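Local coordinates for protein chitinase (Paenibacillus sp. FPU-7, PDB 5GZT) that probably hydrolyses internal beta-1,4 linkages of N-acetylglucosamine in chitin and chitodextrins, carrying two family 18 glycoside hydrolase domains in one chain, at residues Pro649-Met663 with Asn747-Lys761. Sequence-based numbering, arbitrary orientation.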
ATOM      1  N   PRO B 649      13.212  11.589 -14.207  1.00 42.85           N
ATOM      2  CA  PRO B 649      12.926  10.222 -14.604  1.00 43.48           C
ATOM      3  C   PRO B 649      13.925   9.229 -13.952  1.00 35.61           C
ATOM      4  O   PRO B 649      15.079   9.610 -13.590  1.00 29.63           O
ATOM      5  CB  PRO B 649      13.024  10.250 -16.127  1.00 45.86           C
ATOM      6  CG  PRO B 649      13.184  11.692 -16.510  1.00 49.59           C
ATOM      7  CD  PRO B 649      13.779  12.371 -15.320  1.00 48.02           C
ATOM      8  N   LEU B 650      13.426   8.012 -13.750  1.00 29.03           N
ATOM      9  CA  LEU B 650      14.213   6.943 -13.208  1.00 28.41           C
ATOM     10  C   LEU B 650      15.265   6.544 -14.243  1.00 30.16           C
ATOM     11  O   LEU B 650      14.999   6.476 -15.427  1.00 32.82           O
ATOM     12  CB  LEU B 650      13.301   5.778 -12.833  1.00 31.17           C
ATOM     13  CG  LEU B 650      12.246   6.067 -11.767  1.00 34.44           C
ATOM     14  CD1 LEU B 650      11.160   4.980 -11.634  1.00 37.41           C
ATOM     15  CD2 LEU B 650      12.960   6.268 -10.446  1.00 36.20           C
ATOM     16  N   SER B 651      16.496   6.368 -13.780  1.00 27.48           N
ATOM     17  CA  SER B 651      17.574   5.753 -14.508  1.00 24.08           C
ATOM     18  C   SER B 651      17.528   4.216 -14.524  1.00 20.03           C
ATOM     19  O   SER B 651      17.239   3.601 -13.559  1.00 20.33           O
ATOM     20  CB  SER B 651      18.909   6.127 -13.801  1.00 27.36           C
ATOM     21  OG  SER B 651      19.313   7.342 -14.372  1.00 37.20           O
ATOM     22  N   VAL B 652      17.895   3.601 -15.625  1.00 20.69           N
ATOM     23  CA  VAL B 652      18.154   2.182 -15.628  1.00 18.90           C
ATOM     24  C   VAL B 652      19.340   1.984 -14.639  1.00 19.17           C
ATOM     25  O   VAL B 652      20.234   2.826 -14.580  1.00 17.47           O
ATOM     26  CB  VAL B 652      18.518   1.709 -17.023  1.00 18.90           C
ATOM     27  CG1 VAL B 652      18.928   0.222 -17.025  1.00 18.65           C
ATOM     28  CG2 VAL B 652      17.363   1.866 -18.040  1.00 20.39           C
ATOM     29  N   GLY B 653      19.280   0.927 -13.854  1.00 18.47           N
ATOM     30  CA  GLY B 653      20.263   0.515 -12.836  1.00 19.27           C
ATOM     31  C   GLY B 653      20.747  -0.914 -13.223  1.00 21.79           C
ATOM     32  O   GLY B 653      19.962  -1.780 -13.742  1.00 19.13           O
ATOM     33  N   THR B 654      22.045  -1.145 -13.035  1.00 20.78           N
ATOM     34  CA  THR B 654      22.644  -2.460 -13.144  1.00 18.44           C
ATOM     35  C   THR B 654      23.360  -3.024 -11.937  1.00 17.86           C
ATOM     36  O   THR B 654      23.684  -2.281 -11.014  1.00 16.00           O
ATOM     37  CB  THR B 654      23.646  -2.435 -14.300  1.00 19.29           C
ATOM     38  OG1 THR B 654      24.743  -1.556 -13.991  1.00 20.17           O
ATOM     39  CG2 THR B 654      22.996  -2.037 -15.564  1.00 16.80           C
ATOM     40  N   SER B 655      23.540  -4.368 -11.939  1.00 16.08           N
ATOM     41  CA  SER B 655      24.367  -5.080 -11.007  1.00 16.42           C
ATOM     42  C   SER B 655      25.257  -5.990 -11.850  1.00 15.90           C
ATOM     43  O   SER B 655      25.187  -5.981 -13.062  1.00 13.36           O
ATOM     44  CB  SER B 655      23.584  -5.809  -9.884  1.00 19.52           C
ATOM     45  OG  SER B 655      22.851  -6.878 -10.455  1.00 18.58           O
ATOM     46  N   VAL B 656      26.179  -6.721 -11.239  1.00 16.15           N
ATOM     47  CA  VAL B 656      26.989  -7.607 -12.007  1.00 14.11           C
ATOM     48  C   VAL B 656      26.791  -9.058 -11.508  1.00 14.20           C
ATOM     49  O   VAL B 656      26.731  -9.336 -10.320  1.00 13.83           O
ATOM     50  CB  VAL B 656      28.474  -7.222 -11.785  1.00 15.14           C
ATOM     51  CG1 VAL B 656      29.380  -8.246 -12.502  1.00 15.75           C
ATOM     52  CG2 VAL B 656      28.729  -5.833 -12.318  1.00 15.08           C
ATOM     53  N   TYR B 657      26.743 -10.006 -12.429  1.00 14.67           N
ATOM     54  CA  TYR B 657      26.623 -11.386 -12.051  1.00 15.35           C
ATOM     55  C   TYR B 657      27.911 -12.118 -12.483  1.00 14.98           C
ATOM     56  O   TYR B 657      28.405 -12.978 -11.764  1.00 15.87           O
ATOM     57  CB  TYR B 657      25.445 -11.987 -12.837  1.00 16.72           C
ATOM     58  CG  TYR B 657      25.264 -13.463 -12.584  1.00 16.86           C
ATOM     59  CD1 TYR B 657      24.584 -13.919 -11.473  1.00 19.28           C
ATOM     60  CD2 TYR B 657      25.709 -14.345 -13.483  1.00 18.66           C
ATOM     61  CE1 TYR B 657      24.421 -15.287 -11.226  1.00 22.17           C
ATOM     62  CE2 TYR B 657      25.622 -15.678 -13.263  1.00 23.02           C
ATOM     63  CZ  TYR B 657      24.961 -16.145 -12.157  1.00 22.82           C
ATOM     64  OH  TYR B 657      24.877 -17.525 -12.127  1.00 31.16           O
ATOM     65  N   ALA B 658      28.429 -11.780 -13.643  1.00 14.28           N
ATOM     66  CA  ALA B 658      29.703 -12.286 -14.159  1.00 14.70           C
ATOM     67  C   ALA B 658      30.539 -11.098 -14.647  1.00 15.44           C
ATOM     68  O   ALA B 658      30.233 -10.502 -15.665  1.00 17.06           O
ATOM     69  CB  ALA B 658      29.514 -13.278 -15.291  1.00 14.14           C
ATOM     70  N   GLY B 659      31.546 -10.721 -13.887  1.00 15.00           N
ATOM     71  CA  GLY B 659      32.288  -9.493 -14.188  1.00 16.58           C
ATOM     72  C   GLY B 659      33.762  -9.638 -14.483  1.00 16.61           C
ATOM     73  O   GLY B 659      34.489  -8.574 -14.620  1.00 14.57           O
ATOM     74  N   THR B 660      34.191 -10.872 -14.764  1.00 17.42           N
ATOM     75  CA  THR B 660      35.612 -11.127 -15.076  1.00 18.38           C
ATOM     76  C   THR B 660      35.801 -12.008 -16.308  1.00 17.99           C
ATOM     77  O   THR B 660      35.122 -13.017 -16.487  1.00 18.29           O
ATOM     78  CB  THR B 660      36.286 -11.858 -13.944  1.00 17.66           C
ATOM     79  OG1 THR B 660      36.271 -11.095 -12.755  1.00 20.16           O
ATOM     80  CG2 THR B 660      37.745 -12.106 -14.299  1.00 19.96           C
ATOM     81  N   VAL B 661      36.651 -11.557 -17.206  1.00 15.32           N
ATOM     82  CA  VAL B 661      37.228 -12.358 -18.251  1.00 16.54           C
ATOM     83  C   VAL B 661      38.749 -12.234 -18.073  1.00 18.85           C
ATOM     84  O   VAL B 661      39.259 -11.090 -17.961  1.00 18.20           O
ATOM     85  CB  VAL B 661      36.817 -11.926 -19.622  1.00 17.51           C
ATOM     86  CG1 VAL B 661      37.546 -12.750 -20.673  1.00 19.42           C
ATOM     87  CG2 VAL B 661      35.299 -12.054 -19.802  1.00 19.75           C
ATOM     88  N   THR B 662      39.431 -13.367 -17.939  1.00 17.29           N
ATOM     89  CA  THR B 662      40.865 -13.383 -17.607  1.00 19.70           C
ATOM     90  C   THR B 662      41.746 -13.790 -18.822  1.00 18.39           C
ATOM     91  O   THR B 662      41.490 -14.817 -19.492  1.00 17.06           O
ATOM     92  CB  THR B 662      41.109 -14.372 -16.510  1.00 19.15           C
ATOM     93  OG1 THR B 662      40.290 -14.056 -15.405  1.00 17.96           O
ATOM     94  CG2 THR B 662      42.608 -14.320 -16.068  1.00 21.31           C
ATOM     95  N   MET B 663      42.781 -12.983 -19.071  1.00 17.55           N
ATOM     96  CA  MET B 663      43.762 -13.218 -20.125  1.00 18.03           C
ATOM     97  C   MET B 663      44.382 -14.587 -19.901  1.00 18.03           C
ATOM     98  O   MET B 663      44.615 -14.987 -18.779  1.00 18.34           O
ATOM     99  CB  MET B 663      44.864 -12.146 -20.122  1.00 17.85           C
ATOM    100  CG  MET B 663      44.375 -10.692 -20.393  1.00 15.92           C
ATOM    101  SD  MET B 663      43.961 -10.506 -22.101  1.00 18.55           S
ATOM    102  CE  MET B 663      45.483 -10.854 -22.981  1.00 17.33           C
ATOM    103  N   ASN B 747       9.919   5.999 -19.966  1.00 26.15           N
ATOM    104  CA  ASN B 747      10.748   7.254 -20.037  1.00 33.07           C
ATOM    105  C   ASN B 747      11.981   7.203 -19.125  1.00 29.88           C
ATOM    106  O   ASN B 747      12.340   8.178 -18.496  1.00 31.14           O
ATOM    107  CB  ASN B 747       9.884   8.504 -19.680  1.00 38.94           C
ATOM    108  CG  ASN B 747       8.720   8.718 -20.650  1.00 43.11           C
ATOM    109  OD1 ASN B 747       8.902   9.077 -21.838  1.00 47.70           O
ATOM    110  ND2 ASN B 747       7.510   8.480 -20.150  1.00 45.79           N
ATOM    111  N   MET B 748      12.654   6.064 -19.108  1.00 27.48           N
ATOM    112  CA  MET B 748      13.883   5.952 -18.328  1.00 24.74           C
ATOM    113  C   MET B 748      15.077   6.575 -19.027  1.00 24.53           C
ATOM    114  O   MET B 748      15.047   6.857 -20.208  1.00 29.55           O
ATOM    115  CB  MET B 748      14.131   4.523 -18.054  1.00 24.66           C
ATOM    116  CG  MET B 748      12.968   3.915 -17.330  1.00 21.86           C
ATOM    117  SD  MET B 748      13.189   2.259 -16.639  1.00 24.95           S
ATOM    118  CE  MET B 748      14.322   2.586 -15.235  1.00 28.61           C
ATOM    119  N   THR B 749      16.127   6.860 -18.276  1.00 23.14           N
ATOM    120  CA  THR B 749      17.349   7.362 -18.845  1.00 23.50           C
ATOM    121  C   THR B 749      18.456   6.297 -18.757  1.00 21.29           C
ATOM    122  O   THR B 749      18.322   5.326 -18.058  1.00 18.33           O
ATOM    123  CB  THR B 749      17.793   8.604 -18.117  1.00 24.50           C
ATOM    124  OG1 THR B 749      17.845   8.313 -16.728  1.00 24.43           O
ATOM    125  CG2 THR B 749      16.771   9.742 -18.382  1.00 28.94           C
ATOM    126  N   ASP B 750      19.505   6.497 -19.524  1.00 21.43           N
ATOM    127  CA  ASP B 750      20.638   5.537 -19.614  1.00 23.83           C
ATOM    128  C   ASP B 750      21.171   5.158 -18.251  1.00 20.37           C
ATOM    129  O   ASP B 750      21.145   5.938 -17.345  1.00 20.68           O
ATOM    130  CB  ASP B 750      21.777   6.161 -20.405  1.00 25.20           C
ATOM    131  CG  ASP B 750      21.424   6.433 -21.841  1.00 25.49           C
ATOM    132  OD1 ASP B 750      20.342   6.087 -22.318  1.00 24.35           O
ATOM    133  OD2 ASP B 750      22.264   7.010 -22.504  1.00 25.60           O
ATOM    134  N   SER B 751      21.614   3.943 -18.077  1.00 18.35           N
ATOM    135  CA  SER B 751      22.248   3.572 -16.810  1.00 17.43           C
ATOM    136  C   SER B 751      23.606   4.291 -16.729  1.00 17.79           C
ATOM    137  O   SER B 751      24.145   4.743 -17.717  1.00 17.63           O
ATOM    138  CB  SER B 751      22.557   2.024 -16.733  1.00 17.64           C
ATOM    139  OG  SER B 751      23.658   1.727 -17.638  1.00 16.26           O
ATOM    140  N   ALA B 752      24.141   4.358 -15.526  1.00 19.35           N
ATOM    141  CA  ALA B 752      25.503   4.778 -15.352  1.00 19.48           C
ATOM    142  C   ALA B 752      26.361   3.704 -15.956  1.00 18.43           C
ATOM    143  O   ALA B 752      25.874   2.545 -16.140  1.00 20.30           O
ATOM    144  CB  ALA B 752      25.814   4.932 -13.840  1.00 23.30           C
ATOM    145  N   PRO B 753      27.600   4.048 -16.325  1.00 19.25           N
ATOM    146  CA  PRO B 753      28.507   3.075 -16.927  1.00 19.38           C
ATOM    147  C   PRO B 753      28.964   2.033 -15.909  1.00 17.41           C
ATOM    148  O   PRO B 753      29.677   2.304 -14.967  1.00 18.92           O
ATOM    149  CB  PRO B 753      29.637   3.900 -17.470  1.00 21.48           C
ATOM    150  CG  PRO B 753      29.307   5.305 -17.203  1.00 22.15           C
ATOM    151  CD  PRO B 753      28.261   5.373 -16.175  1.00 22.55           C
ATOM    152  N   ALA B 754      28.513   0.828 -16.116  1.00 15.38           N
ATOM    153  CA  ALA B 754      28.818  -0.260 -15.172  1.00 14.87           C
ATOM    154  C   ALA B 754      30.200  -0.779 -15.445  1.00 13.28           C
ATOM    155  O   ALA B 754      30.486  -1.129 -16.550  1.00 15.02           O
ATOM    156  CB  ALA B 754      27.863  -1.395 -15.424  1.00 14.75           C
ATOM    157  N   SER B 755      30.998  -0.935 -14.408  1.00 13.67           N
ATOM    158  CA  SER B 755      32.331  -1.488 -14.498  1.00 12.03           C
ATOM    159  C   SER B 755      32.407  -3.039 -14.335  1.00 12.37           C
ATOM    160  O   SER B 755      31.907  -3.605 -13.370  1.00 12.13           O
ATOM    161  CB  SER B 755      33.113  -0.898 -13.313  1.00 14.07           C
ATOM    162  OG  SER B 755      34.477  -1.359 -13.319  1.00 12.29           O
ATOM    163  N   VAL B 756      33.034  -3.691 -15.306  1.00 13.20           N
ATOM    164  CA  VAL B 756      33.461  -5.088 -15.220  1.00 13.56           C
ATOM    165  C   VAL B 756      34.968  -5.088 -15.710  1.00 14.76           C
ATOM    166  O   VAL B 756      35.526  -3.988 -16.014  1.00 15.04           O
ATOM    167  CB  VAL B 756      32.589  -6.005 -16.057  1.00 13.35           C
ATOM    168  CG1 VAL B 756      31.185  -6.025 -15.413  1.00 14.05           C
ATOM    169  CG2 VAL B 756      32.472  -5.487 -17.438  1.00 14.09           C
ATOM    170  N   THR B 757      35.585  -6.256 -15.698  1.00 13.67           N
ATOM    171  CA  THR B 757      37.027  -6.398 -15.741  1.00 14.63           C
ATOM    172  C   THR B 757      37.534  -7.482 -16.671  1.00 16.10           C
ATOM    173  O   THR B 757      37.098  -8.632 -16.582  1.00 15.29           O
ATOM    174  CB  THR B 757      37.487  -6.629 -14.360  1.00 13.55           C
ATOM    175  OG1 THR B 757      36.983  -5.581 -13.521  1.00 13.13           O
ATOM    176  CG2 THR B 757      38.934  -6.687 -14.259  1.00 14.10           C
ATOM    177  N   ILE B 758      38.507  -7.088 -17.506  1.00 15.40           N
ATOM    178  CA  ILE B 758      39.477  -8.009 -18.075  1.00 14.88           C
ATOM    179  C   ILE B 758      40.676  -8.116 -17.171  1.00 16.05           C
ATOM    180  O   ILE B 758      41.405  -7.127 -17.045  1.00 13.22           O
ATOM    181  CB  ILE B 758      39.852  -7.600 -19.457  1.00 15.15           C
ATOM    182  CG1 ILE B 758      38.653  -7.735 -20.370  1.00 15.51           C
ATOM    183  CG2 ILE B 758      40.966  -8.485 -20.020  1.00 16.39           C
ATOM    184  CD1 ILE B 758      38.844  -7.145 -21.780  1.00 17.51           C
ATOM    185  N   MET B 759      40.891  -9.297 -16.559  1.00 15.47           N
ATOM    186  CA  MET B 759      41.977  -9.536 -15.629  1.00 15.31           C
ATOM    187  C   MET B 759      43.221  -9.979 -16.370  1.00 14.81           C
ATOM    188  O   MET B 759      43.162 -10.743 -17.379  1.00 13.74           O
ATOM    189  CB  MET B 759      41.617 -10.560 -14.582  1.00 17.20           C
ATOM    190  CG  MET B 759      40.530 -10.070 -13.637  1.00 23.66           C
ATOM    191  SD  MET B 759      41.219  -8.920 -12.338  1.00 27.21           S
ATOM    192  CE  MET B 759      42.527  -9.836 -11.719  1.00 28.16           C
ATOM    193  N   PRO B 760      44.373  -9.434 -15.990  1.00 14.33           N
ATOM    194  CA  PRO B 760      45.657  -9.956 -16.583  1.00 14.66           C
ATOM    195  C   PRO B 760      45.948 -11.408 -16.104  1.00 14.02           C
ATOM    196  O   PRO B 760      45.298 -11.918 -15.197  1.00 13.19           O
ATOM    197  CB  PRO B 760      46.701  -8.985 -16.007  1.00 16.20           C
ATOM    198  CG  PRO B 760      46.168  -8.676 -14.651  1.00 16.73           C
ATOM    199  CD  PRO B 760      44.635  -8.604 -14.798  1.00 16.84           C
ATOM    200  N   LYS B 761      46.895 -12.086 -16.747  1.00 15.60           N
ATOM    201  CA  LYS B 761      46.985 -13.510 -16.744  1.00 19.12           C
ATOM    202  C   LYS B 761      47.267 -14.096 -15.381  1.00 21.90           C
ATOM    203  O   LYS B 761      46.892 -15.233 -15.176  1.00 22.09           O
ATOM    204  CB  LYS B 761      48.021 -13.977 -17.733  1.00 21.73           C
ATOM    205  CG  LYS B 761      49.460 -13.586 -17.359  1.00 22.81           C
ATOM    206  CD  LYS B 761      50.455 -14.356 -18.229  1.00 26.05           C
ATOM    207  CE  LYS B 761      51.894 -14.046 -17.831  1.00 27.85           C
ATOM    208  NZ  LYS B 761      52.820 -14.640 -18.813  1.00 31.37           N
TER
HETATM  209  O   HOH W   1      22.440   3.710 -13.286  1.00 20.79           O
HETATM  210  O   HOH W   2      25.618   0.968 -14.025  1.00 20.12           O
HETATM  211  O   HOH W   3      45.509 -16.809 -17.060  1.00 22.61           O
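T660 reaches across to M759 on the neighbouring strand: its methyl CG2, anti to the backbone N, lies 3.5 Å from M759 CG, the two side chains crossing at a slant. OG1 of T660 turns instead to the backbone O of K1104. T662 follows on the same face, its OG1 near M759 CB, so M759 sits against both threonines before its bent chain leads away. I758, on the face shared with V661, meets M663 through CG2, 4.1 Å from M663 CG. The backbones of 660-662 and 754-759 run parallel, axes 12° apart, and the amide of M663 closes their ladder with a nearly straight bond, N to M759 O 2.8 Å.

This is an edge pairing of the immunoglobulin-like domain between the two family 18 catalytic domains: 660-662 is an outer strand of a mixed sheet whose next strand, 754-759, has 732-738 on its other side. Ahead of the ladder, V656 and V756 meet through CG2 and CG1, and the V756 side chain also touches F674.

S655, Y657 and A658 stand off from 747-761, while V656 stays in contact. A water links T654 OG1 to A752 O, and a second joins V652 O to A752 N. Toward the N-terminal end, in a separate bridge, S651 OG and T749 OG1 share a hydrogen bond of 2.9 Å, while V652 N donates to T749 O at 174°. M748 crosses V652 at about a right angle, CB to CG2 4.2 Å; its chain bends at chi3 (71°), bringing CE to 3.5 Å from S651 O.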